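Local coordinates for protein exotoxin 5 (Staphylococcus aureus subsp. aureus COL, PDB 3R2I) that is a superantigen-like exotoxin of unestablished function, built from an OB-fold and a beta-grasp domain, that probably helps the bacterium evade host immunity, at residues 157-162 with 243-248. Sequence-based numbering, arbitrary orientation.
Sequences QVKKVD and NIEVNL
Gln157 grips the parallel strand 243-248 through both backbone groups: its N donates to Ile244 O, and its O receives the N-H of Val246 at 2.8 Å. The two bonds reach residues that lie before and after Glu245, the bridge partner of Gln157, which is the hallmark of parallel pairing. Val158 turns to the opposite face of the sheet from Gln157. Its CG1, anti to the backbone N (chi1 -178°), reaches forward and meets Leu248 CD1 at 3.5 Å, a tight methyl-to-methyl contact, while Val246 CG1 stands farther off at 4.3 Å. Helix 182-197 covers this apolar face, with Leu193 touching both Val158 and Val246. Such a helix packed across a mixed sheet is the core of the beta-grasp domain, where strand 241-248 is the middle strand of five, with 155-160 parallel on one side and 207-213 antiparallel on the other; 167-172 lies beyond 155-160. Lys159 repeats the backbone grip, its N bonded to Val246 O and its O to Leu248 N (2.7 Å). On the face shared with Gln157 and Glu245, its side chain lies alongside that of Asn247, and a bend at chi4 (55°) brings Lys159 NZ within a 2.7 Å hydrogen bond of Asn247 OD1, the donor tilted 18° from the amide carbonyl plane. Glu245 OE1, 4.4 Å from Lys159 NZ, is too distant for a salt bridge but may still favour the ammonium charge. Lys160 curls at chi3 and chi4 over the strand end, donating a 2.6 Å hydrogen bond from Lys160 NZ to Leu248 O from above the carbonyl plane and not along a lone pair. Past the last bridge, Val161 N gives its hydrogen to a water that in turn binds Leu248 O weakly.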
loop_
_atom_site.group_PDB
_atom_site.type_symbol
_atom_site.label_atom_id
_atom_site.label_comp_id
_atom_site.label_asym_id
_atom_site.label_seq_id
_atom_site.Cartn_x
_atom_site.Cartn_y
_atom_site.Cartn_z
ATOM N N GLN A 157 -15.817 5.417 -2.424
ATOM C CA GLN A 157 -16.373 6.647 -2.946
ATOM C C GLN A 157 -15.328 7.718 -2.906
ATOM O O GLN A 157 -14.633 7.842 -1.918
ATOM C CB GLN A 157 -17.517 7.202 -2.091
ATOM C CG GLN A 157 -18.843 6.621 -2.323
ATOM C CD GLN A 157 -19.943 7.559 -1.812
ATOM O OE1 GLN A 157 -19.790 8.210 -0.772
ATOM N NE2 GLN A 157 -21.052 7.632 -2.559
ATOM N N VAL A 158 -15.238 8.495 -3.969
ATOM C CA VAL A 158 -14.332 9.612 -4.039
ATOM C C VAL A 158 -15.256 10.818 -4.088
ATOM O O VAL A 158 -16.180 10.863 -4.920
ATOM C CB VAL A 158 -13.475 9.578 -5.285
ATOM C CG1 VAL A 158 -12.499 10.784 -5.274
ATOM C CG2 VAL A 158 -12.747 8.218 -5.412
ATOM N N LYS A 159 -15.052 11.759 -3.171
ATOM C CA LYS A 159 -15.904 12.917 -3.114
ATOM C C LYS A 159 -15.270 14.254 -2.797
ATOM O O LYS A 159 -14.186 14.353 -2.244
ATOM C CB LYS A 159 -17.056 12.674 -2.159
ATOM C CG LYS A 159 -16.732 12.113 -0.827
ATOM C CD LYS A 159 -18.026 11.889 -0.007
ATOM C CE LYS A 159 -17.830 10.911 1.187
ATOM N NZ LYS A 159 -16.736 11.235 2.189
ATOM N N LYS A 160 -15.958 15.289 -3.233
ATOM C CA LYS A 160 -15.583 16.647 -2.898
ATOM C C LYS A 160 -16.848 17.174 -2.251
ATOM O O LYS A 160 -17.903 17.288 -2.902
ATOM C CB LYS A 160 -15.194 17.477 -4.125
ATOM C CG LYS A 160 -15.057 18.978 -3.804
ATOM C CD LYS A 160 -14.494 19.755 -4.998
ATOM C CE LYS A 160 -13.095 19.272 -5.398
ATOM N NZ LYS A 160 -12.130 19.387 -4.266
ATOM N N VAL A 161 -16.757 17.506 -0.976
ATOM C CA VAL A 161 -17.947 17.931 -0.263
ATOM C C VAL A 161 -17.734 19.238 0.534
ATOM O O VAL A 161 -18.564 19.593 1.341
ATOM C CB VAL A 161 -18.398 16.737 0.650
ATOM C CG1 VAL A 161 -17.359 16.473 1.744
ATOM C CG2 VAL A 161 -19.785 16.985 1.263
ATOM N N ASP A 162 -16.637 19.957 0.269
ATOM C CA ASP A 162 -16.319 21.211 0.978
ATOM C C ASP A 162 -16.702 22.499 0.221
ATOM O O ASP A 162 -16.195 23.587 0.540
ATOM C CB ASP A 162 -14.806 21.275 1.353
ATOM C CG ASP A 162 -13.851 21.264 0.110
ATOM O OD1 ASP A 162 -14.198 20.639 -0.930
ATOM O OD2 ASP A 162 -12.731 21.849 0.197
ATOM N N ASN A 243 -16.097 0.235 4.518
ATOM C CA ASN A 243 -16.100 1.080 3.338
ATOM C C ASN A 243 -14.859 1.944 3.296
ATOM O O ASN A 243 -14.098 2.004 4.256
ATOM C CB ASN A 243 -17.362 1.954 3.307
ATOM C CG ASN A 243 -17.459 2.875 4.495
ATOM O OD1 ASN A 243 -18.189 2.609 5.431
ATOM N ND2 ASN A 243 -16.656 3.905 4.508
ATOM N N ILE A 244 -14.628 2.559 2.149
ATOM C CA ILE A 244 -13.490 3.416 1.971
ATOM C C ILE A 244 -14.018 4.709 1.389
ATOM O O ILE A 244 -14.768 4.718 0.413
ATOM C CB ILE A 244 -12.427 2.834 1.036
ATOM C CG1 ILE A 244 -12.005 1.433 1.472
ATOM C CG2 ILE A 244 -11.208 3.788 0.965
ATOM C CD1 ILE A 244 -11.084 0.749 0.409
ATOM N N GLU A 245 -13.632 5.808 2.002
ATOM C CA GLU A 245 -14.086 7.101 1.552
ATOM C C GLU A 245 -12.913 8.012 1.316
ATOM O O GLU A 245 -12.049 8.132 2.160
ATOM C CB GLU A 245 -14.942 7.740 2.641
ATOM C CG GLU A 245 -16.168 6.964 3.050
ATOM C CD GLU A 245 -16.824 7.527 4.343
ATOM O OE1 GLU A 245 -16.110 8.139 5.203
ATOM O OE2 GLU A 245 -18.049 7.312 4.522
ATOM N N VAL A 246 -12.882 8.653 0.170
ATOM C CA VAL A 246 -11.845 9.611 -0.129
ATOM C C VAL A 246 -12.501 10.983 -0.258
ATOM O O VAL A 246 -13.553 11.119 -0.903
ATOM C CB VAL A 246 -11.118 9.262 -1.440
ATOM C CG1 VAL A 246 -10.081 10.322 -1.787
ATOM C CG2 VAL A 246 -10.483 7.872 -1.338
ATOM N N ASN A 247 -11.883 11.978 0.374
ATOM C CA ASN A 247 -12.315 13.354 0.321
ATOM C C ASN A 247 -11.221 14.130 -0.378
ATOM O O ASN A 247 -10.054 14.062 0.029
ATOM C CB ASN A 247 -12.506 13.932 1.718
ATOM C CG ASN A 247 -13.479 13.116 2.556
ATOM O OD1 ASN A 247 -14.623 12.933 2.197
ATOM N ND2 ASN A 247 -13.015 12.647 3.702
ATOM N N LEU A 248 -11.601 14.821 -1.448
ATOM C CA LEU A 248 -10.724 15.658 -2.231
ATOM C C LEU A 248 -11.171 17.080 -1.909
ATOM O O LEU A 248 -12.203 17.548 -2.410
ATOM C CB LEU A 248 -10.883 15.360 -3.710
ATOM C CG LEU A 248 -10.484 13.946 -4.106
ATOM C CD1 LEU A 248 -10.670 13.752 -5.574
ATOM C CD2 LEU A 248 -9.038 13.647 -3.739
HETATM O O HOH W 1 -14.222 17.206 0.131
#